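Local atomic coordinates of putative transcriptional regulator (Streptomyces coelicolor A3, PDB entry 2RA5), a protein that probably binds DNA as a GntR-family transcription factor, its UTRA domain holding a meso-tartaric acid molecule in this crystal. Residues A[137-142]-A[147-152]; A[164-167]-A[173-176]. One frame throughout, in Å; residues are numbered along the deposited sequence. Where two conformers were deposited one is given.

Contact 1: A[137-142]-A[147-152]. With SRT (S,R meso-tartaric acid), chain B.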
ATOM      1  N   GLU A 137     -18.843  -8.674  -7.639  1.00 56.88           N
ATOM      2  CA  GLU A 137     -17.734  -8.185  -8.440  1.00 52.02           C
ATOM      3  C   GLU A 137     -18.077  -6.836  -9.096  1.00 61.26           C
ATOM      4  O   GLU A 137     -19.126  -6.688  -9.714  1.00 51.20           O
ATOM      5  CB  GLU A 137     -17.326  -9.238  -9.466  1.00 52.19           C
ATOM      6  CG  GLU A 137     -16.832 -10.515  -8.822  1.00 63.90           C
ATOM      7  CD  GLU A 137     -16.265 -11.503  -9.815  1.00 67.32           C
ATOM      8  OE1 GLU A 137     -16.250 -12.715  -9.504  1.00 93.15           O
ATOM      9  OE2 GLU A 137     -15.838 -11.080 -10.908  1.00 63.83           O
ATOM     10  N   ARG A 138     -17.202  -5.848  -8.919  1.00 54.37           N
ATOM     11  CA  ARG A 138     -17.386  -4.523  -9.516  1.00 52.92           C
ATOM     12  C   ARG A 138     -16.166  -4.080 -10.322  1.00 56.30           C
ATOM     13  O   ARG A 138     -15.022  -4.338  -9.945  1.00 46.11           O
ATOM     14  CB  ARG A 138     -17.643  -3.431  -8.473  1.00 50.10           C
ATOM     15  CG  ARG A 138     -18.877  -3.566  -7.632  1.00 43.79           C
ATOM     16  CD  ARG A 138     -18.448  -3.674  -6.173  1.00 47.65           C
ATOM     17  NE  ARG A 138     -18.532  -2.425  -5.427  1.00 65.39           N
ATOM     18  CZ  ARG A 138     -17.877  -2.197  -4.295  1.00 65.65           C
ATOM     19  NH1 ARG A 138     -18.001  -1.034  -3.664  1.00 83.70           N
ATOM     20  NH2 ARG A 138     -17.078  -3.133  -3.803  1.00 51.88           N
ATOM     21  N   LEU A 139     -16.429  -3.396 -11.428  1.00 52.22           N
ATOM     22  CA  LEU A 139     -15.393  -2.648 -12.125  1.00 59.95           C
ATOM     23  C   LEU A 139     -15.569  -1.162 -11.775  1.00 65.40           C
ATOM     24  O   LEU A 139     -16.680  -0.631 -11.820  1.00 52.43           O
ATOM     25  CB  LEU A 139     -15.493  -2.885 -13.628  1.00 65.20           C
ATOM     26  CG  LEU A 139     -14.407  -2.335 -14.553  1.00 66.43           C
ATOM     27  CD1 LEU A 139     -13.084  -3.063 -14.380  1.00 68.05           C
ATOM     28  CD2 LEU A 139     -14.871  -2.430 -16.000  1.00 59.77           C
ATOM     29  N   ARG A 140     -14.482  -0.515 -11.362  1.00 52.79           N
ATOM     30  CA  ARG A 140     -14.493   0.925 -11.116  1.00 65.76           C
ATOM     31  C   ARG A 140     -13.810   1.626 -12.268  1.00 51.76           C
ATOM     32  O   ARG A 140     -12.687   1.279 -12.643  1.00 54.36           O
ATOM     33  CB  ARG A 140     -13.755   1.265  -9.829  1.00 59.80           C
ATOM     34  CG  ARG A 140     -14.516   0.889  -8.600  1.00 64.79           C
ATOM     35  CD  ARG A 140     -15.357   2.036  -8.064  1.00 51.83           C
ATOM     36  NE  ARG A 140     -15.303   2.004  -6.603  1.00 74.46           N
ATOM     37  CZ  ARG A 140     -16.354   1.865  -5.804  1.00 82.58           C
ATOM     38  NH1 ARG A 140     -17.579   1.786  -6.315  1.00 86.36           N
ATOM     39  NH2 ARG A 140     -16.178   1.827  -4.488  1.00 73.35           N
ATOM     40  N   LEU A 141     -14.481   2.607 -12.848  1.00 55.93           N
ATOM     41  CA  LEU A 141     -13.831   3.364 -13.915  1.00 82.64           C
ATOM     42  C   LEU A 141     -13.704   4.850 -13.606  1.00 66.45           C
ATOM     43  O   LEU A 141     -14.547   5.438 -12.918  1.00 67.09           O
ATOM     44  CB  LEU A 141     -14.524   3.155 -15.266  1.00 74.33           C
ATOM     45  CG  LEU A 141     -14.910   1.716 -15.624  1.00 80.69           C
ATOM     46  CD1 LEU A 141     -16.249   1.378 -14.980  1.00 68.91           C
ATOM     47  CD2 LEU A 141     -14.971   1.505 -17.137  1.00 69.56           C
ATOM     48  N   THR A 142     -12.627   5.437 -14.117  1.00 70.08           N
ATOM     49  CA  THR A 142     -12.420   6.879 -14.068  1.00 94.37           C
ATOM     50  C   THR A 142     -12.291   7.425 -15.476  1.00 88.95           C
ATOM     51  O   THR A 142     -11.409   6.997 -16.235  1.00 76.68           O
ATOM     52  CB  THR A 142     -11.143   7.243 -13.303  1.00 85.66           C
ATOM     53  OG1 THR A 142     -10.047   6.438 -13.778  1.00 82.59           O
ATOM     54  CG2 THR A 142     -11.359   7.039 -11.804  1.00 66.34           C
HETATM   55  N   MSE A 147     -10.223   1.284 -13.809  1.00 62.22           N
HETATM   56  CA  MSE A 147      -9.230   1.628 -12.798  1.00 66.66           C
HETATM   57  C   MSE A 147      -8.895   0.456 -11.873  1.00 69.04           C
HETATM   58  O   MSE A 147      -7.729   0.203 -11.541  1.00 57.61           O
HETATM   59  CB  MSE A 147      -9.754   2.789 -11.965  1.00 56.96           C
HETATM   60  CG  MSE A 147      -8.827   3.173 -10.846  1.00 69.53           C
HETATM   61 SE   MSE A 147      -9.664   4.540  -9.776  0.65 84.80          SE
HETATM   62  CE  MSE A 147     -10.480   3.401  -8.403  1.00127.09           C
ATOM     63  N   ALA A 148      -9.938  -0.264 -11.478  1.00 65.58           N
ATOM     64  CA  ALA A 148      -9.809  -1.318 -10.490  1.00 68.78           C
ATOM     65  C   ALA A 148     -10.871  -2.390 -10.678  1.00 61.64           C
ATOM     66  O   ALA A 148     -11.982  -2.107 -11.145  1.00 55.70           O
ATOM     67  CB  ALA A 148      -9.899  -0.733  -9.099  1.00 47.58           C
ATOM     68  N   TYR A 149     -10.506  -3.617 -10.313  1.00 57.08           N
ATOM     69  CA  TYR A 149     -11.434  -4.751 -10.266  1.00 66.48           C
ATOM     70  C   TYR A 149     -11.671  -5.232  -8.820  1.00 47.83           C
ATOM     71  O   TYR A 149     -10.753  -5.715  -8.160  1.00 42.10           O
ATOM     72  CB  TYR A 149     -10.931  -5.907 -11.134  1.00 58.51           C
ATOM     73  CG  TYR A 149     -12.051  -6.822 -11.505  1.00 73.90           C
ATOM     74  CD1 TYR A 149     -13.099  -6.363 -12.282  1.00 87.51           C
ATOM     75  CD2 TYR A 149     -12.090  -8.133 -11.050  1.00 78.86           C
ATOM     76  CE1 TYR A 149     -14.147  -7.181 -12.618  1.00 95.47           C
ATOM     77  CE2 TYR A 149     -13.141  -8.965 -11.381  1.00 80.50           C
ATOM     78  CZ  TYR A 149     -14.169  -8.480 -12.168  1.00 89.83           C
ATOM     79  OH  TYR A 149     -15.235  -9.272 -12.524  1.00 85.35           O
ATOM     80  N   LEU A 150     -12.900  -5.080  -8.332  1.00 44.26           N
ATOM     81  CA  LEU A 150     -13.218  -5.329  -6.927  1.00 49.09           C
ATOM     82  C   LEU A 150     -14.088  -6.571  -6.688  1.00 58.14           C
ATOM     83  O   LEU A 150     -15.276  -6.550  -6.997  1.00 48.27           O
ATOM     84  CB  LEU A 150     -13.946  -4.113  -6.338  1.00 47.00           C
ATOM     85  CG  LEU A 150     -13.388  -2.703  -6.567  1.00 53.19           C
ATOM     86  CD1 LEU A 150     -14.168  -1.676  -5.761  1.00 36.57           C
ATOM     87  CD2 LEU A 150     -11.896  -2.643  -6.252  1.00 47.65           C
ATOM     88  N   CYS A 151     -13.508  -7.635  -6.126  1.00 56.82           N
ATOM     89  CA  CYS A 151     -14.290  -8.804  -5.687  1.00 68.84           C
ATOM     90  C   CYS A 151     -14.529  -8.775  -4.179  1.00 56.82           C
ATOM     91  O   CYS A 151     -13.579  -8.730  -3.401  1.00 44.40           O
ATOM     92  CB  CYS A 151     -13.598 -10.130  -6.047  1.00 67.21           C
ATOM     93  SG  CYS A 151     -12.970 -10.265  -7.732  1.00 71.87           S
ATOM     94  N   ASN A 152     -15.791  -8.820  -3.764  1.00 51.17           N
ATOM     95  CA  ASN A 152     -16.104  -8.901  -2.334  1.00 46.15           C
ATOM     96  C   ASN A 152     -16.972 -10.084  -1.901  1.00 52.77           C
ATOM     97  O   ASN A 152     -17.816 -10.575  -2.652  1.00 43.75           O
ATOM     98  CB  ASN A 152     -16.692  -7.576  -1.806  1.00 53.08           C
ATOM     99  CG  ASN A 152     -15.763  -6.388  -2.047  1.00 60.12           C
ATOM    100  OD1 ASN A 152     -14.987  -5.992  -1.177  1.00 60.07           O
ATOM    101  ND2 ASN A 152     -15.815  -5.843  -3.240  1.00 39.71           N
TER
HETATM  102  O1  SRT B 247     -15.214  -1.995  -1.316  1.00 78.97           O
HETATM  103  O11 SRT B 247     -13.440  -0.736  -1.774  1.00 80.36           O
HETATM  104  C1  SRT B 247     -14.694  -0.894  -1.655  1.00 78.79           C
HETATM  105  C2  SRT B 247     -15.608   0.276  -1.973  1.00 75.69           C
HETATM  106  O2  SRT B 247     -16.971  -0.081  -1.714  1.00 70.63           O
HETATM  107  C3  SRT B 247     -15.189   1.562  -1.231  1.00 75.43           C
HETATM  108  O3  SRT B 247     -15.677   2.748  -1.873  1.00 75.31           O
HETATM  109  C4  SRT B 247     -15.699   1.571   0.176  1.00 76.16           C
HETATM  110  O4  SRT B 247     -16.813   2.114   0.445  1.00 74.42           O
HETATM  111  O41 SRT B 247     -14.947   1.019   1.006  1.00 76.86           O

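Contact 2: A[164-167]-A[173-176]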
ATOM      1  N   GLY A 164     -27.248  -2.275  -8.567  1.00 87.39           N
ATOM      2  CA  GLY A 164     -27.909  -1.009  -8.813  1.00 90.21           C
ATOM      3  C   GLY A 164     -27.634  -0.056  -7.672  1.00 87.93           C
ATOM      4  O   GLY A 164     -27.033   0.995  -7.879  1.00 92.05           O
ATOM      5  N   GLN A 165     -28.066  -0.422  -6.468  1.00 77.68           N
ATOM      6  CA  GLN A 165     -27.653   0.311  -5.283  1.00 66.05           C
ATOM      7  C   GLN A 165     -26.141   0.421  -5.293  1.00 84.58           C
ATOM      8  O   GLN A 165     -25.571   1.431  -4.889  1.00 84.18           O
ATOM      9  CB  GLN A 165     -28.095  -0.411  -4.029  1.00 81.17           C
ATOM     10  CG  GLN A 165     -29.575  -0.553  -3.927  1.00102.92           C
ATOM     11  CD  GLN A 165     -30.099   0.111  -2.690  1.00109.65           C
ATOM     12  OE1 GLN A 165     -30.501  -0.557  -1.741  1.00107.19           O
ATOM     13  NE2 GLN A 165     -30.070   1.442  -2.676  1.00105.68           N
ATOM     14  N   LEU A 166     -25.507  -0.635  -5.787  1.00 83.28           N
ATOM     15  CA  LEU A 166     -24.061  -0.755  -5.812  1.00 82.73           C
ATOM     16  C   LEU A 166     -23.400   0.142  -6.852  1.00 80.17           C
ATOM     17  O   LEU A 166     -22.212   0.443  -6.761  1.00 85.37           O
ATOM     18  CB  LEU A 166     -23.688  -2.216  -6.054  1.00 65.32           C
ATOM     19  CG  LEU A 166     -23.628  -3.024  -4.758  1.00 90.88           C
ATOM     20  CD1 LEU A 166     -23.831  -4.510  -5.022  1.00 85.78           C
ATOM     21  CD2 LEU A 166     -22.323  -2.762  -4.014  1.00 71.38           C
ATOM     22  N   GLU A 167     -24.166   0.544  -7.854  1.00 88.53           N
ATOM     23  CA  GLU A 167     -23.634   1.436  -8.872  1.00 97.05           C
ATOM     24  C   GLU A 167     -23.789   2.884  -8.415  1.00 85.29           C
ATOM     25  O   GLU A 167     -23.114   3.783  -8.915  1.00 88.39           O
ATOM     26  CB  GLU A 167     -24.305   1.174 -10.223  1.00 94.03           C
ATOM     27  CG  GLU A 167     -23.959  -0.202 -10.806  1.00 84.56           C
ATOM     28  CD  GLU A 167     -24.734  -0.527 -12.072  1.00 98.96           C
ATOM     29  OE1 GLU A 167     -24.128  -1.033 -13.049  1.00 87.92           O
ATOM     30  OE2 GLU A 167     -25.957  -0.278 -12.085  1.00105.73           O
ATOM     31  N   ARG A 173     -20.824   2.317   2.736  0.50 68.23           N
ATOM     32  CA  ARG A 173     -21.981   3.168   3.004  0.50 70.39           C
ATOM     33  C   ARG A 173     -23.234   2.315   3.069  0.50 73.01           C
ATOM     34  O   ARG A 173     -24.049   2.464   3.979  0.50 71.05           O
ATOM     35  CB  ARG A 173     -22.128   4.263   1.935  0.50 79.27           C
ATOM     36  CG  ARG A 173     -23.412   5.104   2.048  0.50 81.70           C
ATOM     37  CD  ARG A 173     -23.474   6.190   0.965  0.50 90.04           C
ATOM     38  NE  ARG A 173     -24.839   6.632   0.655  0.50 94.00           N
ATOM     39  CZ  ARG A 173     -25.278   7.889   0.744  0.50 90.64           C
ATOM     40  NH1 ARG A 173     -26.535   8.174   0.429  0.50 79.96           N
ATOM     41  NH2 ARG A 173     -24.468   8.867   1.136  0.50 86.97           N
ATOM     42  N   LEU A 174     -23.373   1.405   2.108  1.00 74.34           N
ATOM     43  CA  LEU A 174     -24.521   0.498   2.086  1.00 70.36           C
ATOM     44  C   LEU A 174     -24.596  -0.330   3.359  1.00 62.90           C
ATOM     45  O   LEU A 174     -25.665  -0.481   3.950  1.00 64.22           O
ATOM     46  CB  LEU A 174     -24.463  -0.432   0.875  1.00 78.30           C
ATOM     47  CG  LEU A 174     -25.228   0.057  -0.353  1.00 93.63           C
ATOM     48  CD1 LEU A 174     -25.025  -0.881  -1.533  1.00 89.11           C
ATOM     49  CD2 LEU A 174     -26.697   0.172  -0.006  1.00 82.35           C
HETATM   50  N   MSE A 175     -23.457  -0.866   3.786  1.00 56.42           N
HETATM   51  CA  MSE A 175     -23.431  -1.735   4.962  1.00 77.08           C
HETATM   52  C   MSE A 175     -23.803  -0.978   6.226  1.00 65.69           C
HETATM   53  O   MSE A 175     -24.551  -1.473   7.069  1.00 55.02           O
HETATM   54  CB  MSE A 175     -22.067  -2.403   5.128  1.00 63.40           C
HETATM   55  CG  MSE A 175     -21.677  -3.307   3.958  1.00 65.93           C
HETATM   56 SE   MSE A 175     -20.040  -4.322   4.262  0.75 82.47          SE
HETATM   57  CE  MSE A 175     -18.904  -2.893   4.940  1.00 87.18           C
ATOM     58  N   ARG A 176     -23.266   0.226   6.364  1.00 64.72           N
ATOM     59  CA  ARG A 176     -23.610   1.065   7.499  1.00 75.01           C
ATOM     60  C   ARG A 176     -25.096   1.372   7.434  1.00 65.55           C
ATOM     61  O   ARG A 176     -25.790   1.356   8.451  1.00 69.28           O
ATOM     62  CB  ARG A 176     -22.772   2.349   7.501  1.00 62.67           C
ATOM     63  CG  ARG A 176     -21.454   2.196   8.265  1.00 77.22           C
ATOM     64  CD  ARG A 176     -20.677   3.510   8.374  1.00 80.68           C
ATOM     65  NE  ARG A 176     -20.078   3.926   7.104  1.00 87.97           N
ATOM     66  CZ  ARG A 176     -18.768   3.954   6.863  1.00 85.40           C
ATOM     67  NH1 ARG A 176     -17.909   3.594   7.812  1.00 61.37           N
ATOM     68  NH2 ARG A 176     -18.318   4.349   5.675  1.00 82.19           N
TER

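Contact 1: A[137-142]-A[147-152]
R138 and L150 face each other as an antiparallel hydrogen-bonded pair, and this rung shows how a beta hairpin can present charged groups to a ligand from a sheet. L150 N reaches R138 O at 2.8 Å, nearly straight at 175°, and R138 N returns a bond to L150 O. The next hydrogen-bonded pair, beyond L139 and Y149, is R140 with A148, where R140 N bonds to A148 O and a classic beta bulge sets M147 and A148 opposite one residue. M147 N bonds to R140 O at 2.7 Å, while A148 N makes a weak bond to the same oxygen.

The tightly packed part is the buried face of R138, R140, A148 and L150. L150 CD1 sits 3.8 Å from R138 NH2, over one face of that guanidinium, and also touches R140 CG. The R138 chain, bent at chi2 (119°) and chi3, turns its guanidinium to the bound meso-tartaric acid, where NH2 makes a weak hydrogen bond to O1. R140 NH2 lies 2.8 Å from ligand O3. The ligand is also hydrogen-bonded to L171 N and R215 NH1.

On the reverse face, Y149 OH donates to E137 OE2 at the ring's edge, carboxylate and ring planes 85° apart; the modelled distance is unusually short and its exact length doubtful. R135 forms a salt bridge with E137 OE1, consistent with a charged glutamate. The more open side holds partly exposed residues: mid-hairpin, L139 CD1 meets the Y149 edge, and toward the turn T142 CG2 lies 3.6 Å from the M147 selenium.

Within the sheet, strand 106-116 is bonded along 132-142, strand 224-232 lies beside 145-154, and helix 196-202 touches L139 and Y149.

Contact 2: A[164-167]-A[173-176]
Two short helices of the UTRA domain, 165-168 and 171-177, meet here across the brief connection between them, a small example of how consecutive helices can touch through a single leucine methyl. L174 supplies that leucine. Its CB is directed at the first helix, and the CD1 methyl does the touching: it lies 4.0 Å from Q165 CB and 4.1 Å from L166 CG, so a single methyl meets two successive residues. It also comes within 4.1 Å of the backbone oxygen Q165 O. The L166 and L174 side chains cross at about a right angle, and L166 also brings its CD2 methyl to L174 CD1.

Q165 contributes the aliphatic start of its chain, whose CG stands beside the backbone N and anti to the carbonyl carbon (chi1 -61°); the chain then bends at chi2, and in this exposed residue the side chain touches through CB, the backbone through O. No hydrogen bond spans the two segments, so the contact is apolar and small, burying 127 Å² in all. Within the first segment, G164 takes the N-cap position and its O accepts a bond from E167 N at 2.9 Å, while Q165 N donates a weak hydrogen bond to D162 OD1.

L166 is the buried member and looks inward as well, its side chain about 6 Å from the bound meso-tartaric acid. It rests on V109 of strand 106-116 and on I136 and R138 of strand 132-142, while M175 of the second helix packs on I180 and L182, in the loop leading to strand 184-193.

After strand 69-73, which pairs with 239-245, the modelled chain enters the six-stranded antiparallel sheet at 106-116 and passes helix 119-125 before strand 132-142, where contact 1 begins; the tight turn to strand 145-154 closes it as a hairpin. The chain then leaves the sheet for helix 165-168, and a second short loop is closed when helix 171-177 folds back in contact 2. The two closures follow in series, neither nested nor crossed, with centres 14 Å apart. They meet where R138 NE lies 4.1 Å from L166 CD2; there helix 165-168 packs on the sheet close to the ligand, whose pocket takes R138 and R140 from contact 1.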